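Long-range contacts in uncharacterized peptidase Lmo0363 (Listeria monocytogenes, PDB 3L4E), which is uncharacterised but probably acts as a serine-type peptidase related to peptidase E: residues Val30-Thr35 with Val60-Ile65; Phe44-Gly49 with Tyr84-Asn89; Phe92-Leu97 with Val143-Tyr148; Thr126-Ala131 with Asp155-Pro160; Thr19-Asn24 with Ala192-Gly197. All blocks are in the same frame, centred on the assembly; numbering follows the deposited sequence.

Contact 1 of 5, residues Val30-Thr35 with Val60-Ile65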
# COMPACT_ATOMS: atom_id res chain seq x y z
N VAL A 30 4.05 -13.34 -4.55
CA VAL A 30 3.62 -12.11 -3.89
C VAL A 30 2.92 -12.43 -2.58
O VAL A 30 1.99 -13.23 -2.56
CB VAL A 30 2.63 -11.33 -4.79
CG1 VAL A 30 2.16 -10.04 -4.12
CG2 VAL A 30 3.25 -11.05 -6.14
N THR A 31 3.37 -11.82 -1.48
CA THR A 31 2.60 -11.80 -0.24
C THR A 31 1.56 -10.71 -0.39
O THR A 31 1.90 -9.52 -0.44
CB THR A 31 3.49 -11.50 0.99
OG1 THR A 31 4.45 -12.54 1.15
CG2 THR A 31 2.64 -11.44 2.25
N PHE A 32 0.30 -11.11 -0.48
CA PHE A 32 -0.82 -10.23 -0.81
C PHE A 32 -1.62 -9.99 0.47
O PHE A 32 -2.22 -10.92 1.01
CB PHE A 32 -1.68 -10.95 -1.87
CG PHE A 32 -2.86 -10.18 -2.39
CD1 PHE A 32 -2.72 -9.30 -3.45
CD2 PHE A 32 -4.13 -10.40 -1.86
CE1 PHE A 32 -3.83 -8.62 -3.96
CE2 PHE A 32 -5.24 -9.71 -2.35
CZ PHE A 32 -5.08 -8.82 -3.41
N ILE A 33 -1.59 -8.75 0.95
CA ILE A 33 -2.19 -8.39 2.24
C ILE A 33 -3.45 -7.54 2.04
O ILE A 33 -3.37 -6.37 1.69
CB ILE A 33 -1.18 -7.61 3.11
CG1 ILE A 33 0.05 -8.48 3.39
CG2 ILE A 33 -1.84 -7.14 4.42
CD1 ILE A 33 1.22 -7.71 3.98
N PRO A 34 -4.64 -8.15 2.21
CA PRO A 34 -5.91 -7.46 1.98
C PRO A 34 -6.53 -6.92 3.28
O PRO A 34 -7.69 -6.50 3.28
CB PRO A 34 -6.79 -8.56 1.41
CG PRO A 34 -6.33 -9.79 2.15
CD PRO A 34 -4.84 -9.61 2.38
N THR A 35 -5.76 -6.93 4.36
CA THR A 35 -6.26 -6.55 5.69
C THR A 35 -7.04 -5.23 5.74
O THR A 35 -8.06 -5.14 6.41
CB THR A 35 -5.09 -6.50 6.68
OG1 THR A 35 -4.42 -7.78 6.66
CG2 THR A 35 -5.58 -6.19 8.10
N VAL A 60 0.14 -15.50 -6.32
CA VAL A 60 -0.36 -14.67 -5.24
C VAL A 60 -0.67 -15.51 -4.00
O VAL A 60 -1.45 -16.46 -4.08
CB VAL A 60 -1.62 -13.90 -5.66
CG1 VAL A 60 -2.10 -13.02 -4.53
CG2 VAL A 60 -1.33 -13.08 -6.91
N GLU A 61 -0.08 -15.14 -2.88
CA GLU A 61 -0.30 -15.83 -1.61
C GLU A 61 -0.86 -14.88 -0.56
O GLU A 61 -0.17 -13.96 -0.11
CB GLU A 61 1.00 -16.45 -1.11
CG GLU A 61 1.54 -17.54 -2.03
CD GLU A 61 2.80 -18.19 -1.49
OE1 GLU A 61 3.14 -17.95 -0.31
OE2 GLU A 61 3.44 -18.94 -2.25
N GLU A 62 -2.10 -15.12 -0.14
CA GLU A 62 -2.75 -14.22 0.80
C GLU A 62 -2.19 -14.31 2.23
O GLU A 62 -1.87 -15.39 2.72
CB GLU A 62 -4.26 -14.45 0.79
CG GLU A 62 -4.86 -14.30 -0.59
CD GLU A 62 -6.26 -13.74 -0.57
OE1 GLU A 62 -6.81 -13.56 0.54
OE2 GLU A 62 -6.81 -13.48 -1.67
N LEU A 63 -2.09 -13.15 2.87
CA LEU A 63 -1.68 -13.04 4.26
C LEU A 63 -2.54 -11.97 4.92
O LEU A 63 -2.39 -10.79 4.61
CB LEU A 63 -0.19 -12.66 4.38
CG LEU A 63 0.37 -12.38 5.78
CD1 LEU A 63 0.36 -13.65 6.62
CD2 LEU A 63 1.79 -11.79 5.71
N ASP A 64 -3.46 -12.38 5.79
CA ASP A 64 -4.25 -11.42 6.55
C ASP A 64 -3.61 -11.22 7.92
O ASP A 64 -3.69 -12.08 8.79
CB ASP A 64 -5.71 -11.87 6.68
CG ASP A 64 -6.62 -10.81 7.31
OD1 ASP A 64 -6.13 -9.73 7.72
OD2 ASP A 64 -7.84 -11.06 7.41
N ILE A 65 -2.93 -10.09 8.07
CA ILE A 65 -2.28 -9.71 9.32
C ILE A 65 -3.21 -9.77 10.51
O ILE A 65 -2.78 -10.02 11.63
CB ILE A 65 -1.70 -8.28 9.22
CG1 ILE A 65 -0.76 -8.17 8.02
CG2 ILE A 65 -1.02 -7.86 10.52
CD1 ILE A 65 0.37 -9.15 8.05
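Phe32 lies against Val60 and Glu62 where strand 29-33 runs parallel to the sheet-edge strand 59-62. With CG anti to the backbone N (chi1 -178°), the ring leaves the sheet on the face that also carries Val30, Val60 and Glu62. Its CB sits 3.4 Å from Val60 CG1, and CG and CD1 meet the same methyl; farther out, CD2 and CE2 run alongside the Glu62 carboxylate, CD2 being 4.1 Å from OE2, and the ring also packs against Tyr84. The backbones are joined by Glu61 N to Val30 O, Phe32 N to Glu61 O (2.9 Å, 174°) and Leu63 N to Phe32 O. On the other face, Thr31 CG2 packs 3.6 Å from Leu63 CD2. Beyond the strand ends, Thr35 OG1 donates to Asp64 OD1 at 2.8 Å, approaching on the anti side and out of the carboxylate plane; OD1 also accepts from Ala66 N. These are the two parallel strands of a beta-alpha-beta crossover, strand 29-33, helix 44-55, strand 59-62. Apolar carbons fill the Phe32-Val60 and Thr31-Leu63 spaces, with hydroxyls and carboxylates bonded around them; the salt bridge from Glu62 to Lys50 probably ties the outer strand electrostatically to helix 44-55.

Contact 2 of 5, residues Phe44-Gly49 with Tyr84-Asn89. With SO4 (sulfate ion), chain C.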
# COMPACT_ATOMS: atom_id res chain seq x y z
N PHE A 44 -14.21 -3.78 -4.55
CA PHE A 44 -13.88 -4.28 -5.89
C PHE A 44 -12.38 -4.28 -6.18
O PHE A 44 -11.90 -5.12 -6.94
CB PHE A 44 -14.63 -3.50 -6.98
CG PHE A 44 -16.11 -3.72 -6.97
CD1 PHE A 44 -16.66 -4.82 -7.61
CD2 PHE A 44 -16.96 -2.86 -6.29
CE1 PHE A 44 -18.03 -5.04 -7.60
CE2 PHE A 44 -18.32 -3.07 -6.27
CZ PHE A 44 -18.86 -4.17 -6.92
N TYR A 45 -11.65 -3.35 -5.58
CA TYR A 45 -10.22 -3.22 -5.88
C TYR A 45 -9.40 -4.43 -5.44
O TYR A 45 -8.33 -4.70 -6.00
CB TYR A 45 -9.63 -1.95 -5.24
CG TYR A 45 -10.03 -1.77 -3.79
CD1 TYR A 45 -9.32 -2.40 -2.77
CD2 TYR A 45 -11.13 -1.00 -3.45
CE1 TYR A 45 -9.69 -2.25 -1.44
CE2 TYR A 45 -11.51 -0.84 -2.12
CZ TYR A 45 -10.79 -1.48 -1.13
OH TYR A 45 -11.15 -1.33 0.20
N VAL A 46 -9.90 -5.18 -4.46
CA VAL A 46 -9.15 -6.34 -3.97
C VAL A 46 -9.01 -7.41 -5.06
O VAL A 46 -7.90 -7.76 -5.47
CB VAL A 46 -9.79 -6.95 -2.71
CG1 VAL A 46 -9.02 -8.19 -2.30
CG2 VAL A 46 -9.81 -5.93 -1.56
N GLU A 47 -10.13 -7.92 -5.55
CA GLU A 47 -10.06 -8.93 -6.60
C GLU A 47 -9.48 -8.37 -7.90
O GLU A 47 -8.76 -9.08 -8.62
CB GLU A 47 -11.43 -9.56 -6.85
CG GLU A 47 -11.77 -10.62 -5.82
CD GLU A 47 -10.71 -11.71 -5.72
OE1 GLU A 47 -10.25 -12.20 -6.78
OE2 GLU A 47 -10.34 -12.09 -4.58
N ALA A 48 -9.76 -7.11 -8.20
CA ALA A 48 -9.23 -6.51 -9.43
C ALA A 48 -7.71 -6.51 -9.37
O ALA A 48 -7.03 -6.80 -10.36
CB ALA A 48 -9.78 -5.11 -9.64
N GLY A 49 -7.15 -6.17 -8.21
CA GLY A 49 -5.71 -6.18 -8.05
C GLY A 49 -5.14 -7.59 -8.09
O GLY A 49 -4.11 -7.82 -8.72
N TYR A 84 2.55 -6.97 -1.32
CA TYR A 84 1.50 -6.15 -1.91
C TYR A 84 0.45 -5.88 -0.86
O TYR A 84 -0.07 -6.81 -0.24
CB TYR A 84 0.87 -6.90 -3.09
CG TYR A 84 -0.26 -6.20 -3.82
CD1 TYR A 84 -1.52 -6.05 -3.23
CD2 TYR A 84 -0.08 -5.75 -5.13
CE1 TYR A 84 -2.57 -5.45 -3.92
CE2 TYR A 84 -1.11 -5.14 -5.82
CZ TYR A 84 -2.35 -5.00 -5.22
OH TYR A 84 -3.37 -4.40 -5.93
N VAL A 85 0.11 -4.61 -0.66
CA VAL A 85 -0.88 -4.22 0.33
C VAL A 85 -2.04 -3.53 -0.36
O VAL A 85 -1.86 -2.48 -0.99
CB VAL A 85 -0.26 -3.31 1.41
CG1 VAL A 85 -1.32 -2.85 2.42
CG2 VAL A 85 0.89 -4.03 2.12
N THR A 86 -3.23 -4.12 -0.26
CA THR A 86 -4.42 -3.59 -0.93
C THR A 86 -4.92 -2.32 -0.24
O THR A 86 -4.57 -2.04 0.90
CB THR A 86 -5.61 -4.58 -0.92
OG1 THR A 86 -6.20 -4.59 0.39
CG2 THR A 86 -5.18 -6.00 -1.31
N GLY A 87 -5.76 -1.57 -0.95
CA GLY A 87 -6.47 -0.46 -0.35
C GLY A 87 -7.44 -0.91 0.73
O GLY A 87 -7.61 -2.10 0.98
N GLY A 88 -8.07 0.06 1.38
CA GLY A 88 -9.05 -0.20 2.41
C GLY A 88 -8.94 0.87 3.48
O GLY A 88 -8.58 2.01 3.18
N ASN A 89 -9.25 0.51 4.72
CA ASN A 89 -9.15 1.47 5.81
C ASN A 89 -7.72 1.54 6.33
O ASN A 89 -7.20 0.56 6.89
CB ASN A 89 -10.12 1.11 6.94
CG ASN A 89 -10.16 2.17 8.01
OD1 ASN A 89 -9.21 2.33 8.78
ND2 ASN A 89 -11.27 2.91 8.06
S SO4 C . -14.41 3.80 6.01
O1 SO4 C . -14.88 3.46 7.35
O2 SO4 C . -15.33 3.26 5.02
O3 SO4 C . -14.34 5.25 5.88
O4 SO4 C . -13.08 3.23 5.80
O HOH W 1 -5.81 -4.46 -4.64
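The Tyr45 ring lies obliquely against the Gly87-Gly88 peptide, its CE1 3.2 Å from Gly87 O and its OH 3.3 Å from Gly88 CA; CG sits between the backbone N and the carbonyl carbon (chi1 47°), which brings the ring there. The Tyr84 ring has Thr86 CG2 and a water in its plane at the edge, while the ring of Phe32 packs against it at a shallow angle and Phe11 meets it edge-to-face. That water accepts from Tyr84 OH at 2.8 Å and donates to Tyr45 O, bridging helix and strand. Gly49 CA comes within 3.6 Å of Tyr84 OH. Thr86 OG1 donates to Gly87 O, in the carbonyl plane on a lone pair. Gly87 lies beside Ser120, a charge-relay residue by similarity and probably the nucleophile, and Gly87 N donates to Glu119. Asn89 OD1 caps Phe92 N, and its ND2 donates to a sulfate, probably from the crystallisation liquor. Helix 44-55 covers the C-terminal end of strand 82-85, between strands 29-33 and 115-119.

Contact 3 of 5, residues Phe92-Leu97 with Val143-Tyr148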
# COMPACT_ATOMS: atom_id res chain seq x y z
N PHE A 92 -7.22 0.82 10.22
CA PHE A 92 -7.29 -0.59 10.60
C PHE A 92 -6.03 -1.34 10.16
O PHE A 92 -5.48 -2.14 10.92
CB PHE A 92 -8.53 -1.26 10.01
CG PHE A 92 -8.69 -2.68 10.44
CD1 PHE A 92 -9.04 -2.98 11.75
CD2 PHE A 92 -8.46 -3.71 9.55
CE1 PHE A 92 -9.17 -4.29 12.16
CE2 PHE A 92 -8.60 -5.02 9.96
CZ PHE A 92 -8.95 -5.32 11.26
N LEU A 93 -5.58 -1.07 8.94
CA LEU A 93 -4.34 -1.64 8.43
C LEU A 93 -3.15 -1.36 9.36
O LEU A 93 -2.43 -2.27 9.77
CB LEU A 93 -4.06 -1.13 7.02
CG LEU A 93 -2.71 -1.49 6.38
CD1 LEU A 93 -2.56 -3.00 6.18
CD2 LEU A 93 -2.55 -0.73 5.07
N LEU A 94 -2.94 -0.09 9.69
CA LEU A 94 -1.81 0.28 10.54
C LEU A 94 -1.96 -0.34 11.93
O LEU A 94 -0.99 -0.82 12.52
CB LEU A 94 -1.68 1.80 10.65
CG LEU A 94 -0.46 2.31 11.42
CD1 LEU A 94 0.83 1.79 10.79
CD2 LEU A 94 -0.46 3.84 11.48
N GLN A 95 -3.18 -0.34 12.43
CA GLN A 95 -3.47 -0.94 13.72
C GLN A 95 -3.02 -2.40 13.78
O GLN A 95 -2.36 -2.82 14.72
CB GLN A 95 -4.96 -0.84 14.04
CG GLN A 95 -5.36 -1.53 15.32
CD GLN A 95 -6.83 -1.39 15.57
OE1 GLN A 95 -7.28 -0.36 16.07
NE2 GLN A 95 -7.60 -2.41 15.19
N GLU A 96 -3.38 -3.17 12.76
CA GLU A 96 -3.05 -4.59 12.75
C GLU A 96 -1.56 -4.84 12.52
O GLU A 96 -0.98 -5.75 13.12
CB GLU A 96 -3.93 -5.34 11.74
CG GLU A 96 -5.42 -5.25 12.08
CD GLU A 96 -5.73 -5.77 13.49
OE1 GLU A 96 -5.46 -6.95 13.78
OE2 GLU A 96 -6.25 -5.00 14.32
N LEU A 97 -0.94 -4.02 11.68
CA LEU A 97 0.51 -4.10 11.50
C LEU A 97 1.27 -3.82 12.80
O LEU A 97 2.23 -4.51 13.12
CB LEU A 97 0.97 -3.16 10.40
CG LEU A 97 0.58 -3.50 8.96
CD1 LEU A 97 0.99 -2.38 8.02
CD2 LEU A 97 1.20 -4.82 8.49
N VAL A 143 -10.16 0.69 16.77
CA VAL A 143 -10.47 1.08 18.15
C VAL A 143 -9.29 0.95 19.10
O VAL A 143 -9.40 1.32 20.27
CB VAL A 143 -11.66 0.27 18.73
CG1 VAL A 143 -12.90 0.45 17.86
CG2 VAL A 143 -11.29 -1.20 18.89
N ASN A 144 -8.17 0.43 18.61
CA ASN A 144 -6.98 0.21 19.44
C ASN A 144 -5.78 1.07 19.07
O ASN A 144 -4.85 1.22 19.86
CB ASN A 144 -6.57 -1.27 19.41
CG ASN A 144 -7.67 -2.18 19.90
OD1 ASN A 144 -7.99 -3.18 19.25
ND2 ASN A 144 -8.25 -1.85 21.04
N LEU A 145 -5.78 1.62 17.86
CA LEU A 145 -4.61 2.35 17.37
C LEU A 145 -4.48 3.71 18.05
O LEU A 145 -5.32 4.58 17.83
CB LEU A 145 -4.72 2.52 15.86
CG LEU A 145 -3.59 3.28 15.15
CD1 LEU A 145 -2.29 2.49 15.23
CD2 LEU A 145 -3.98 3.54 13.70
N THR A 146 -3.43 3.89 18.84
CA THR A 146 -3.29 5.09 19.68
C THR A 146 -2.32 6.14 19.14
O THR A 146 -2.23 7.25 19.67
CB THR A 146 -2.85 4.74 21.11
OG1 THR A 146 -1.58 4.07 21.07
CG2 THR A 146 -3.87 3.84 21.79
N ASN A 147 -1.59 5.78 18.10
CA ASN A 147 -0.58 6.66 17.52
C ASN A 147 -0.61 6.45 16.01
O ASN A 147 -0.59 5.31 15.53
CB ASN A 147 0.78 6.28 18.09
CG ASN A 147 1.91 7.15 17.57
OD1 ASN A 147 1.79 7.84 16.57
ND2 ASN A 147 3.03 7.13 18.28
N TYR A 148 -0.70 7.53 15.25
CA TYR A 148 -0.85 7.40 13.81
C TYR A 148 0.48 7.41 13.05
O TYR A 148 0.50 7.41 11.82
CB TYR A 148 -1.83 8.46 13.29
CG TYR A 148 -3.22 8.29 13.87
CD1 TYR A 148 -3.70 7.03 14.20
CD2 TYR A 148 -4.05 9.38 14.10
CE1 TYR A 148 -4.97 6.85 14.73
CE2 TYR A 148 -5.32 9.21 14.63
CZ TYR A 148 -5.77 7.94 14.95
OH TYR A 148 -7.04 7.75 15.48
O HOH W 2 -10.53 -1.91 15.41
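Gln95, on helix 90-100, comes closest to Leu145 in an irregular loop, their CA atoms 5.0 Å apart. The glutamine chain is fully extended, CG anti to the backbone N (chi1 176°), and carries its amide out to the loop backbone. There OE1 accepts from Asn144 N at 2.8 Å, with the donor well above the carbonyl plane, and more weakly from Leu145 N at 3.1 Å. The other end of the amide is held as well: NE2 donates to Glu96 OE2 (3.0 Å, 169°), which lies in the amide plane, and to a water that also accepts from Val143 N. With both ends engaged, the flip of the amide is fixed. Below this polar tip, the side chains of Gln95 and Leu145 run antiparallel alongside one another, CB to CB 3.8 Å, while Leu145 CD1 reaches Gln95 CA. Leu94 completes the apolar part: its CD2 lies 4.2 Å from Leu145 CD2 and 3.7 Å from Tyr148 O. The Tyr148 ring takes the CG of Leu145 at its edge and meets Phe91 of the same helix edge-to-face. One carbonyl oxygen thus takes the N-H of Asn144 and, weakly, that of Leu145, with leucine packing beneath. By accepting from NE2, the Glu96 carboxylate would tend to make Gln95 OE1 a somewhat better acceptor, an effect tempered by Arg99, salt-bridged to Glu96 OE1.

Contact 4 of 5, residues Thr126-Ala131 with Asp155-Pro160; sequences TSPNIA and DFSTLP
Ser127 and Ser157 bring the two backbones together, CA to CA 4.8 Å, where a loop following helix 121-124 passes the start of strand 157-159, a strand paired in parallel with 184-186 in a small sheet apart from the central one. Ser127 CB rests 3.5 Å from Phe156 O, and its OG, set between backbone N and carbonyl carbon (chi1 72°), turns back to Val124 O at the end of the helix. Pro128 CG comes 3.7 Å from Asp155 O, so both residues set carbons against backbone carbonyls. The polar joining across the pair is left to water. One molecule donates to Thr126 OG1 and to Phe156 O (2.8 Å) and accepts from Thr158 N, while Thr126 OG1 also bonds to Ala123 O. The contact thus ties the loop behind the helix that follows the putative nucleophile Ser120 to the strand leading toward His161, the other residue assigned to the charge relay by similarity; the side chains of Thr158 and Ser120 are about 8 Å apart. Phe156 points its CB away from the loop, and its ring meets Tyr185. Beyond Pro128 the loop folds into an Asx turn, Asn129 OD1 accepting from Ala131 N at 2.8 Å with the donor 42° out of the carbonyl plane.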
# COMPACT_ATOMS: atom_id res chain seq x y z
N THR A 126 3.16 4.31 4.04
CA THR A 126 4.59 4.57 3.83
C THR A 126 5.01 5.95 4.35
O THR A 126 6.19 6.21 4.52
CB THR A 126 5.01 4.47 2.34
OG1 THR A 126 4.40 5.52 1.59
CG2 THR A 126 4.64 3.12 1.75
N SER A 127 4.03 6.81 4.61
CA SER A 127 4.29 8.16 5.12
C SER A 127 4.74 8.16 6.58
O SER A 127 4.67 7.14 7.26
CB SER A 127 3.03 9.01 4.99
OG SER A 127 2.06 8.61 5.95
N PRO A 128 5.19 9.32 7.07
CA PRO A 128 5.56 9.39 8.49
C PRO A 128 4.38 9.20 9.44
O PRO A 128 4.56 8.65 10.52
CB PRO A 128 6.10 10.82 8.63
CG PRO A 128 6.54 11.20 7.24
CD PRO A 128 5.54 10.55 6.33
N ASN A 129 3.19 9.64 9.04
CA ASN A 129 2.04 9.67 9.95
C ASN A 129 0.75 9.78 9.14
O ASN A 129 0.65 10.59 8.23
CB ASN A 129 2.18 10.84 10.93
CG ASN A 129 0.97 11.02 11.83
OD1 ASN A 129 -0.07 11.50 11.39
ND2 ASN A 129 1.11 10.65 13.10
N ILE A 130 -0.24 8.95 9.47
CA ILE A 130 -1.43 8.85 8.62
C ILE A 130 -2.62 9.71 9.07
O ILE A 130 -3.72 9.56 8.56
CB ILE A 130 -1.91 7.38 8.46
CG1 ILE A 130 -2.38 6.81 9.81
CG2 ILE A 130 -0.78 6.54 7.89
CD1 ILE A 130 -3.06 5.45 9.68
N ALA A 131 -2.40 10.61 10.02
CA ALA A 131 -3.49 11.45 10.50
C ALA A 131 -4.20 12.18 9.35
O ALA A 131 -5.42 12.34 9.38
CB ALA A 131 -2.99 12.45 11.55
N ASP A 155 9.65 10.65 3.19
CA ASP A 155 9.36 11.86 3.94
C ASP A 155 8.02 12.44 3.52
O ASP A 155 7.43 13.25 4.24
CB ASP A 155 10.48 12.89 3.76
CG ASP A 155 11.80 12.44 4.37
OD1 ASP A 155 11.79 11.47 5.16
OD2 ASP A 155 12.84 13.05 4.06
N PHE A 156 7.51 12.01 2.37
CA PHE A 156 6.27 12.56 1.85
C PHE A 156 5.01 11.75 2.21
O PHE A 156 5.10 10.57 2.57
CB PHE A 156 6.35 12.81 0.34
CG PHE A 156 6.60 11.57 -0.48
CD1 PHE A 156 5.55 10.76 -0.88
CD2 PHE A 156 7.88 11.23 -0.88
CE1 PHE A 156 5.77 9.63 -1.66
CE2 PHE A 156 8.11 10.10 -1.66
CZ PHE A 156 7.05 9.30 -2.04
N SER A 157 3.86 12.41 2.12
CA SER A 157 2.57 11.83 2.49
C SER A 157 1.69 11.62 1.26
O SER A 157 1.03 12.54 0.78
CB SER A 157 1.86 12.72 3.50
OG SER A 157 2.64 12.89 4.67
N THR A 158 1.66 10.38 0.77
CA THR A 158 0.95 10.07 -0.46
C THR A 158 -0.55 10.26 -0.28
O THR A 158 -1.13 9.77 0.69
CB THR A 158 1.25 8.64 -0.93
OG1 THR A 158 2.67 8.49 -1.07
CG2 THR A 158 0.56 8.35 -2.25
N LEU A 159 -1.17 10.97 -1.21
CA LEU A 159 -2.60 11.24 -1.16
C LEU A 159 -3.27 10.62 -2.39
O LEU A 159 -3.20 11.18 -3.48
CB LEU A 159 -2.86 12.74 -1.11
CG LEU A 159 -4.32 13.17 -1.00
CD1 LEU A 159 -4.96 12.58 0.25
CD2 LEU A 159 -4.40 14.69 -0.98
N PRO A 160 -3.90 9.45 -2.21
CA PRO A 160 -4.41 8.73 -3.38
C PRO A 160 -5.78 9.23 -3.84
O PRO A 160 -6.47 9.95 -3.10
CB PRO A 160 -4.52 7.29 -2.87
CG PRO A 160 -4.82 7.45 -1.41
CD PRO A 160 -4.09 8.70 -0.96
O HOH W 3 3.81 8.35 1.51
O HOH W 4 2.37 12.10 7.17

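Contact 5 of 5, residues Thr19-Asn24 with Ala192-Gly197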
# COMPACT_ATOMS: atom_id res chain seq x y z
N THR A 19 4.58 -3.07 -14.92
CA THR A 19 5.44 -3.88 -15.77
C THR A 19 6.62 -3.07 -16.34
O THR A 19 7.66 -3.64 -16.63
CB THR A 19 4.67 -4.57 -16.91
OG1 THR A 19 4.05 -3.58 -17.75
CG2 THR A 19 3.59 -5.47 -16.35
N GLU A 20 6.45 -1.76 -16.49
CA GLU A 20 7.58 -0.89 -16.79
C GLU A 20 8.55 -0.85 -15.61
O GLU A 20 9.75 -0.89 -15.78
CB GLU A 20 7.10 0.53 -17.13
CG GLU A 20 8.22 1.52 -17.37
CD GLU A 20 7.71 2.93 -17.59
OE1 GLU A 20 6.53 3.10 -17.98
OE2 GLU A 20 8.49 3.89 -17.38
N PHE A 21 8.00 -0.79 -14.40
CA PHE A 21 8.82 -0.70 -13.18
C PHE A 21 9.65 -1.96 -12.92
O PHE A 21 10.84 -1.88 -12.59
CB PHE A 21 7.89 -0.40 -11.99
CG PHE A 21 8.61 -0.17 -10.69
CD1 PHE A 21 9.45 0.92 -10.51
CD2 PHE A 21 8.40 -1.03 -9.62
CE1 PHE A 21 10.09 1.14 -9.30
CE2 PHE A 21 9.04 -0.81 -8.39
CZ PHE A 21 9.89 0.27 -8.24
N GLU A 22 9.03 -3.13 -13.08
CA GLU A 22 9.64 -4.41 -12.71
C GLU A 22 9.55 -5.49 -13.81
O GLU A 22 8.46 -5.79 -14.27
CB GLU A 22 8.97 -4.92 -11.43
CG GLU A 22 9.51 -6.23 -10.89
CD GLU A 22 10.81 -6.08 -10.13
OE1 GLU A 22 11.23 -4.94 -9.86
OE2 GLU A 22 11.41 -7.12 -9.79
N SER A 23 10.68 -6.08 -14.19
CA SER A 23 10.72 -7.10 -15.25
C SER A 23 10.72 -8.55 -14.76
O SER A 23 10.82 -8.81 -13.56
CB SER A 23 11.94 -6.89 -16.15
OG SER A 23 11.78 -5.73 -16.95
N ASN A 24 10.63 -9.48 -15.71
CA ASN A 24 10.70 -10.92 -15.45
C ASN A 24 9.83 -11.39 -14.29
O ASN A 24 10.30 -12.04 -13.36
CB ASN A 24 12.14 -11.38 -15.25
CG ASN A 24 13.02 -11.05 -16.44
OD1 ASN A 24 14.01 -10.33 -16.32
ND2 ASN A 24 12.65 -11.57 -17.61
N ALA A 192 1.32 6.47 -10.75
CA ALA A 192 2.03 5.63 -9.80
C ALA A 192 3.32 6.34 -9.44
O ALA A 192 3.80 7.19 -10.20
CB ALA A 192 2.31 4.26 -10.39
N ILE A 193 3.87 6.03 -8.27
CA ILE A 193 5.16 6.56 -7.86
C ILE A 193 6.17 5.41 -7.85
O ILE A 193 5.97 4.41 -7.14
CB ILE A 193 5.13 7.22 -6.46
CG1 ILE A 193 3.92 8.15 -6.32
CG2 ILE A 193 6.44 7.99 -6.22
CD1 ILE A 193 3.71 8.66 -4.90
N PHE A 194 7.21 5.56 -8.66
CA PHE A 194 8.31 4.60 -8.75
C PHE A 194 9.37 5.04 -7.75
O PHE A 194 9.89 6.17 -7.85
CB PHE A 194 8.99 4.65 -10.13
CG PHE A 194 8.16 4.14 -11.28
CD1 PHE A 194 6.81 3.84 -11.16
CD2 PHE A 194 8.76 3.98 -12.53
CE1 PHE A 194 6.09 3.38 -12.25
CE2 PHE A 194 8.04 3.52 -13.61
CZ PHE A 194 6.70 3.22 -13.47
N ILE A 195 9.70 4.18 -6.81
CA ILE A 195 10.74 4.49 -5.84
C ILE A 195 11.84 3.43 -5.84
O ILE A 195 11.60 2.26 -5.53
CB ILE A 195 10.17 4.68 -4.43
CG1 ILE A 195 9.20 5.86 -4.42
CG2 ILE A 195 11.30 4.90 -3.42
CD1 ILE A 195 8.21 5.87 -3.29
N ARG A 196 13.04 3.86 -6.20
CA ARG A 196 14.24 3.04 -6.17
C ARG A 196 15.31 3.80 -5.39
O ARG A 196 16.01 4.66 -5.95
CB ARG A 196 14.73 2.73 -7.58
CG ARG A 196 13.72 1.98 -8.46
CD ARG A 196 13.79 0.48 -8.24
NE ARG A 196 13.07 -0.28 -9.27
CZ ARG A 196 12.64 -1.53 -9.10
NH1 ARG A 196 12.85 -2.15 -7.95
NH2 ARG A 196 12.00 -2.16 -10.09
N GLY A 197 15.42 3.50 -4.11
CA GLY A 197 16.30 4.26 -3.24
C GLY A 197 15.87 5.71 -3.15
O GLY A 197 14.72 6.00 -2.81
O HOH W 5 12.51 0.63 -11.94
O HOH W 6 12.40 -4.85 -7.00
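The guanidinium of Arg196 lies flat on one face of Phe21, its CZ 3.8 Å from the ring centroid and the planes 13° apart, a stacked cation-pi pair. Arg196 NH2 is gripped twice in the guanidinium plane: it donates to Phe21 O at 2.8 Å, and to Glu22 OE1 at 2.9 Å in a nearly straight salt bridge (173°). Phe21 itself, with CG anti to the backbone N (chi1 -176°), reaches down to Phe194. The two rings meet obliquely, Phe21 CD1 3.6 Å from Phe194 CG, and Phe21 CB stands over the Phe194 face in a CH-pi contact, 4.1 Å from the centroid. Here the end of helix 15-21 packs on strand 191-196, the antiparallel strand next to 4-8 in the central mixed sheet. Glu20 OE2 approaches the edge of the Phe194 ring, its carboxylate almost perpendicular to it. In the next shell, a water links Phe21 O to Arg196 NE and a second joins Glu22 OE1 to Arg196 NH1. Asn4 OD1, on strand 4-8, also takes a hydrogen bond from NH1, while the side chain of Leu17, one turn earlier than Phe21, touches Phe194.

Overall arrangement
From the N terminus, helix 15-21 opens contact 5, whose partner strand 191-196 closes a loop around all the others. Inside it, contact 1 joins strands 29-33 and 59-62, and contact 2 crosses it, because helix 44-55 lies between those strands in sequence and packs on the end of 82-85; backbone bonds between 29-33 and 82-85 unite the two. Contact 3 follows in series, bringing helix 90-100, on which Thr35 and Ile65 of contact 1 pack, to a distant loop; it crosses contact 4, touching it through Tyr148 and Ile130. Contact 4 meets contact 5 where Phe156 packs on Ile193 and Ile195. Contacts 3 and 4 fasten the long loop between helix 121-124 and strand 157-159.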